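Local coordinates for penicillin-binding protein A (Mycobacterium tuberculosis, PDB 3UN7) that probably cross-links the peptidoglycan of the cell wall as a membrane-anchored D,D-transpeptidase and takes part in regulating cell length, at residues Pro52-Tyr66 against Ser151-Gln165. Numbering follows the deposited sequence.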
loop_
_atom_site.group_PDB
_atom_site.type_symbol
_atom_site.label_atom_id
_atom_site.label_comp_id
_atom_site.label_asym_id
_atom_site.label_seq_id
_atom_site.Cartn_x
_atom_site.Cartn_y
_atom_site.Cartn_z
ATOM N N PRO A 52 1.199 4.099 19.737
ATOM C CA PRO A 52 1.528 2.699 19.451
ATOM C C PRO A 52 0.738 2.058 18.303
ATOM O O PRO A 52 1.350 1.466 17.413
ATOM C CB PRO A 52 1.264 1.984 20.781
ATOM C CG PRO A 52 0.277 2.856 21.509
ATOM C CD PRO A 52 0.470 4.259 21.016
ATOM N N GLU A 53 -0.586 2.182 18.299
ATOM C CA GLU A 53 -1.400 1.519 17.258
ATOM C C GLU A 53 -1.121 2.115 15.877
ATOM O O GLU A 53 -1.004 1.386 14.871
ATOM C CB GLU A 53 -2.908 1.573 17.577
ATOM C CG GLU A 53 -3.295 0.858 18.866
ATOM C CD GLU A 53 -4.802 0.661 19.031
ATOM O OE1 GLU A 53 -5.572 0.993 18.105
ATOM O OE2 GLU A 53 -5.222 0.158 20.100
ATOM N N VAL A 54 -0.997 3.440 15.840
ATOM C CA VAL A 54 -0.754 4.155 14.598
ATOM C C VAL A 54 0.519 3.674 13.892
ATOM O O VAL A 54 0.474 3.386 12.689
ATOM C CB VAL A 54 -0.673 5.672 14.807
ATOM C CG1 VAL A 54 -0.331 6.367 13.485
ATOM C CG2 VAL A 54 -1.996 6.199 15.369
ATOM N N TYR A 55 1.630 3.574 14.631
ATOM C CA TYR A 55 2.930 3.202 14.022
ATOM C C TYR A 55 3.343 1.739 14.173
ATOM O O TYR A 55 4.434 1.369 13.765
ATOM C CB TYR A 55 4.059 4.120 14.534
ATOM C CG TYR A 55 3.842 5.554 14.130
ATOM C CD1 TYR A 55 3.168 6.430 14.977
ATOM C CD2 TYR A 55 4.290 6.033 12.894
ATOM C CE1 TYR A 55 2.939 7.775 14.617
ATOM C CE2 TYR A 55 4.083 7.381 12.528
ATOM C CZ TYR A 55 3.394 8.223 13.394
ATOM O OH TYR A 55 3.154 9.517 13.056
ATOM N N ALA A 56 2.486 0.900 14.756
ATOM C CA ALA A 56 2.798 -0.534 14.873
ATOM C C ALA A 56 3.277 -1.196 13.565
ATOM O O ALA A 56 4.223 -1.967 13.590
ATOM C CB ALA A 56 1.630 -1.304 15.476
ATOM N N PRO A 57 2.632 -0.899 12.415
ATOM C CA PRO A 57 3.104 -1.474 11.154
ATOM C C PRO A 57 4.532 -1.052 10.779
ATOM O O PRO A 57 5.186 -1.745 9.992
ATOM C CB PRO A 57 2.111 -0.895 10.133
ATOM C CG PRO A 57 0.860 -0.706 10.919
ATOM C CD PRO A 57 1.404 -0.111 12.200
ATOM N N VAL A 58 4.985 0.076 11.338
ATOM C CA VAL A 58 6.320 0.576 11.087
ATOM C C VAL A 58 7.276 0.072 12.178
ATOM O O VAL A 58 8.290 -0.536 11.866
ATOM C CB VAL A 58 6.344 2.135 10.986
ATOM C CG1 VAL A 58 7.787 2.659 10.884
ATOM C CG2 VAL A 58 5.544 2.604 9.797
ATOM N N THR A 59 6.952 0.311 13.447
ATOM C CA THR A 59 7.891 -0.068 14.522
ATOM C C THR A 59 7.941 -1.583 14.728
ATOM O O THR A 59 9.001 -2.136 14.949
ATOM C CB THR A 59 7.566 0.619 15.870
ATOM O OG1 THR A 59 6.291 0.182 16.328
ATOM C CG2 THR A 59 7.585 2.157 15.742
ATOM N N GLY A 60 6.785 -2.230 14.655
ATOM C CA GLY A 60 6.602 -3.567 15.195
ATOM C C GLY A 60 6.804 -3.531 16.707
ATOM O O GLY A 60 6.627 -2.475 17.349
ATOM N N PHE A 61 7.164 -4.673 17.285
ATOM C CA PHE A 61 7.379 -4.740 18.742
ATOM C C PHE A 61 8.745 -5.291 19.094
ATOM O O PHE A 61 9.436 -5.893 18.263
ATOM C CB PHE A 61 6.255 -5.525 19.459
ATOM C CG PHE A 61 6.154 -6.981 19.060
ATOM C CD1 PHE A 61 7.008 -7.937 19.602
ATOM C CD2 PHE A 61 5.164 -7.400 18.182
ATOM C CE1 PHE A 61 6.889 -9.283 19.257
ATOM C CE2 PHE A 61 5.047 -8.744 17.819
ATOM C CZ PHE A 61 5.905 -9.684 18.356
ATOM N N TYR A 62 9.161 -5.039 20.323
ATOM C CA TYR A 62 10.378 -5.621 20.820
ATOM C C TYR A 62 10.022 -6.192 22.184
ATOM O O TYR A 62 9.706 -5.448 23.123
ATOM C CB TYR A 62 11.471 -4.552 20.879
ATOM C CG TYR A 62 12.842 -5.019 21.314
ATOM C CD1 TYR A 62 13.655 -5.731 20.444
ATOM C CD2 TYR A 62 13.356 -4.677 22.570
ATOM C CE1 TYR A 62 14.927 -6.138 20.813
ATOM C CE2 TYR A 62 14.638 -5.085 22.955
ATOM C CZ TYR A 62 15.419 -5.815 22.064
ATOM O OH TYR A 62 16.697 -6.237 22.402
ATOM N N SER A 63 10.058 -7.517 22.272
ATOM C CA SER A 63 9.470 -8.249 23.391
ATOM C C SER A 63 10.457 -9.218 24.026
ATOM O O SER A 63 11.165 -9.935 23.324
ATOM C CB SER A 63 8.241 -9.024 22.894
ATOM O OG SER A 63 7.803 -9.981 23.848
ATOM N N LEU A 64 10.486 -9.243 25.358
ATOM C CA LEU A 64 11.305 -10.212 26.081
ATOM C C LEU A 64 10.981 -11.658 25.721
ATOM O O LEU A 64 11.885 -12.485 25.535
ATOM C CB LEU A 64 11.148 -10.021 27.583
ATOM C CG LEU A 64 11.892 -8.872 28.229
ATOM C CD1 LEU A 64 11.450 -8.750 29.673
ATOM C CD2 LEU A 64 13.391 -9.123 28.145
ATOM N N ARG A 65 9.707 -11.992 25.615
ATOM C CA ARG A 65 9.429 -13.386 25.318
ATOM C C ARG A 65 9.064 -13.694 23.866
ATOM O O ARG A 65 9.190 -14.838 23.434
ATOM C CB ARG A 65 8.490 -14.021 26.357
ATOM C CG ARG A 65 7.025 -13.918 26.083
ATOM C CD ARG A 65 6.224 -14.007 27.390
ATOM N NE ARG A 65 6.539 -15.198 28.174
ATOM C CZ ARG A 65 5.936 -16.377 28.034
ATOM N NH1 ARG A 65 4.978 -16.542 27.135
ATOM N NH2 ARG A 65 6.298 -17.391 28.796
ATOM N N TYR A 66 8.677 -12.675 23.103
ATOM C CA TYR A 66 8.268 -12.903 21.715
ATOM C C TYR A 66 9.201 -12.336 20.640
ATOM O O TYR A 66 8.883 -12.395 19.442
ATOM C CB TYR A 66 6.807 -12.474 21.504
ATOM C CG TYR A 66 5.881 -13.284 22.383
ATOM C CD1 TYR A 66 5.334 -12.733 23.538
ATOM C CD2 TYR A 66 5.605 -14.632 22.087
ATOM C CE1 TYR A 66 4.512 -13.487 24.370
ATOM C CE2 TYR A 66 4.789 -15.392 22.910
ATOM C CZ TYR A 66 4.239 -14.815 24.046
ATOM O OH TYR A 66 3.444 -15.559 24.885
ATOM N N SER A 151 -5.157 -2.179 14.359
ATOM C CA SER A 151 -3.765 -2.344 14.757
ATOM C C SER A 151 -3.750 -2.802 16.211
ATOM O O SER A 151 -4.791 -3.164 16.752
ATOM C CB SER A 151 -2.999 -1.041 14.558
ATOM O OG SER A 151 -1.597 -1.259 14.615
ATOM N N TYR A 152 -2.580 -2.798 16.839
ATOM C CA TYR A 152 -2.423 -3.294 18.199
ATOM C C TYR A 152 -1.433 -2.398 18.924
ATOM O O TYR A 152 -0.763 -1.577 18.302
ATOM C CB TYR A 152 -1.902 -4.734 18.186
ATOM C CG TYR A 152 -0.481 -4.840 17.715
ATOM C CD1 TYR A 152 0.573 -4.944 18.634
ATOM C CD2 TYR A 152 -0.173 -4.791 16.354
ATOM C CE1 TYR A 152 1.892 -4.996 18.209
ATOM C CE2 TYR A 152 1.143 -4.854 15.923
ATOM C CZ TYR A 152 2.167 -4.949 16.854
ATOM O OH TYR A 152 3.469 -5.026 16.418
ATOM N N ASP A 153 -1.313 -2.588 20.226
ATOM C CA ASP A 153 -0.421 -1.760 21.033
ATOM C C ASP A 153 0.881 -2.519 21.352
ATOM O O ASP A 153 0.881 -3.399 22.204
ATOM C CB ASP A 153 -1.165 -1.350 22.308
ATOM C CG ASP A 153 -0.324 -0.507 23.237
ATOM O OD1 ASP A 153 0.840 -0.206 22.910
ATOM O OD2 ASP A 153 -0.853 -0.123 24.305
ATOM N N PRO A 154 1.995 -2.185 20.662
ATOM C CA PRO A 154 3.265 -2.868 20.963
ATOM C C PRO A 154 3.735 -2.719 22.403
ATOM O O PRO A 154 4.564 -3.498 22.830
ATOM C CB PRO A 154 4.264 -2.196 20.003
ATOM C CG PRO A 154 3.390 -1.740 18.853
ATOM C CD PRO A 154 2.164 -1.220 19.558
ATOM N N ASN A 155 3.191 -1.751 23.149
ATOM C CA ASN A 155 3.546 -1.602 24.574
ATOM C C ASN A 155 3.189 -2.839 25.370
ATOM O O ASN A 155 3.849 -3.160 26.357
ATOM C CB ASN A 155 2.892 -0.368 25.200
ATOM C CG ASN A 155 3.483 0.913 24.667
ATOM O OD1 ASN A 155 4.653 1.211 24.923
ATOM N ND2 ASN A 155 2.693 1.663 23.885
ATOM N N LEU A 156 2.144 -3.531 24.932
ATOM C CA LEU A 156 1.724 -4.791 25.548
ATOM C C LEU A 156 2.789 -5.877 25.514
ATOM O O LEU A 156 3.013 -6.592 26.518
ATOM C CB LEU A 156 0.466 -5.309 24.851
ATOM C CG LEU A 156 -0.854 -4.612 25.216
ATOM C CD1 LEU A 156 -2.010 -5.104 24.310
ATOM C CD2 LEU A 156 -1.201 -4.782 26.698
ATOM N N LEU A 157 3.420 -6.018 24.349
ATOM C CA LEU A 157 4.455 -7.028 24.128
ATOM C C LEU A 157 5.823 -6.588 24.664
ATOM O O LEU A 157 6.688 -7.419 24.911
ATOM C CB LEU A 157 4.480 -7.444 22.646
ATOM C CG LEU A 157 3.131 -8.120 22.321
ATOM C CD1 LEU A 157 3.006 -8.560 20.867
ATOM C CD2 LEU A 157 2.889 -9.314 23.235
ATOM N N ALA A 158 5.971 -5.290 24.914
ATOM C CA ALA A 158 7.163 -4.738 25.542
ATOM C C ALA A 158 7.090 -4.781 27.087
ATOM O O ALA A 158 8.038 -4.390 27.783
ATOM C CB ALA A 158 7.391 -3.313 25.049
ATOM N N SER A 159 5.984 -5.287 27.624
ATOM C CA SER A 159 5.875 -5.458 29.066
ATOM C C SER A 159 6.947 -6.403 29.589
ATOM O O SER A 159 7.315 -7.370 28.934
ATOM C CB SER A 159 4.506 -5.977 29.456
ATOM O OG SER A 159 4.463 -6.231 30.843
ATOM N N HIS A 160 7.457 -6.131 30.777
ATOM C CA HIS A 160 8.430 -7.055 31.360
ATOM C C HIS A 160 7.762 -8.151 32.159
ATOM O O HIS A 160 8.433 -9.065 32.631
ATOM C CB HIS A 160 9.489 -6.306 32.180
ATOM C CG HIS A 160 10.412 -5.490 31.331
ATOM N ND1 HIS A 160 11.575 -4.932 31.815
ATOM C CD2 HIS A 160 10.345 -5.150 30.019
ATOM C CE1 HIS A 160 12.182 -4.275 30.844
ATOM N NE2 HIS A 160 11.458 -4.390 29.741
ATOM N N ASN A 161 6.442 -8.071 32.288
ATOM C CA ASN A 161 5.674 -9.129 32.928
ATOM C C ASN A 161 5.364 -10.249 31.928
ATOM O O ASN A 161 4.707 -10.016 30.909
ATOM C CB ASN A 161 4.396 -8.559 33.560
ATOM C CG ASN A 161 3.610 -9.602 34.355
ATOM O OD1 ASN A 161 2.827 -10.346 33.792
ATOM N ND2 ASN A 161 3.805 -9.634 35.671
ATOM N N PRO A 162 5.837 -11.477 32.214
ATOM C CA PRO A 162 5.611 -12.613 31.315
ATOM C C PRO A 162 4.132 -12.863 31.020
ATOM O O PRO A 162 3.783 -13.154 29.875
ATOM C CB PRO A 162 6.186 -13.794 32.100
ATOM C CG PRO A 162 7.164 -13.196 32.994
ATOM C CD PRO A 162 6.608 -11.878 33.400
ATOM N N GLU A 163 3.277 -12.741 32.044
ATOM C CA GLU A 163 1.847 -12.961 31.881
ATOM C C GLU A 163 1.160 -11.867 31.083
ATOM O O GLU A 163 0.296 -12.168 30.261
ATOM C CB GLU A 163 1.152 -13.183 33.226
ATOM C CG GLU A 163 0.844 -14.647 33.501
ATOM C CD GLU A 163 -0.261 -15.190 32.593
ATOM O OE1 GLU A 163 0.055 -15.915 31.620
ATOM O OE2 GLU A 163 -1.447 -14.876 32.842
ATOM N N VAL A 164 1.542 -10.605 31.291
ATOM C CA VAL A 164 1.014 -9.529 30.438
ATOM C C VAL A 164 1.348 -9.773 28.946
ATOM O O VAL A 164 0.507 -9.590 28.056
ATOM C CB VAL A 164 1.505 -8.136 30.909
ATOM C CG1 VAL A 164 1.224 -7.077 29.861
ATOM C CG2 VAL A 164 0.825 -7.776 32.240
ATOM N N GLN A 165 2.579 -10.202 28.676
ATOM C CA GLN A 165 2.962 -10.490 27.303
ATOM C C GLN A 165 2.172 -11.683 26.757
ATOM O O GLN A 165 1.583 -11.595 25.681
ATOM C CB GLN A 165 4.453 -10.779 27.212
ATOM C CG GLN A 165 5.365 -9.602 27.464
ATOM C CD GLN A 165 6.784 -10.068 27.610
ATOM O OE1 GLN A 165 7.508 -10.172 26.625
ATOM N NE2 GLN A 165 7.178 -10.400 28.831
HETATM O O HOH W 1 -7.153 -0.910 16.101
HETATM O O HOH W 2 8.740 -7.397 26.740
#
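P52 lays its pyrrolidine ring against D153, P154 and N155, where helix 52-59 of the dimerisation-domain region meets the segment that leaves the edge strand 143-149 of the transpeptidase sheet, joining the two regions of this penicillin-binding protein. D153 caps the short, weakly bonded helical turn that follows, its OD1 taking N155 N from above the carboxylate plane, while P52 CB packs 3.5 Å from P154 CD. E53 binds through both main chain and side chain: its O receives S151 OG at 2.7 Å, in the carbonyl plane and on a lone pair, and a water bridges its carboxylate OE1 to S151 N. A56, small enough to let the chains approach, sets CB 3.6 Å from Y152 CE2. After the helix, G60 turns the chain with positive phi, a conformation that favours glycine. L157 CD1 lies over one face of the F61 ring, a CH-pi contact 3.7 Å from the ring centroid and 15° off the normal. CG of F61 stands between the backbone N and the carbonyl carbon, and this chi1 of 63° turns the ring so that one face meets L157 and its edge meets Y152 OH. S63 suits a place that needs both donor and acceptor: its hydroxyl donates across the contact and, as an ST motif, accepts from Y66 N. L64 covers one face of the H160 imidazole with CD1, 4.1 Å from its centroid. The R65 aliphatic chain passes obliquely across Q165, CD 3.7 Å from Q165 CB, and its NH1 donates in the guanidinium plane to Y66 OH. Y66 stacks on W169 of helix 162-174. Q165, long enough to cross to strand 62-63 and the turn after it, has its amide oxygen gripped twice: OE1 takes S63 OG at 2.8 Å and R65 N at 3.0 Å, the latter donor tilted 23° from the carbonyl plane.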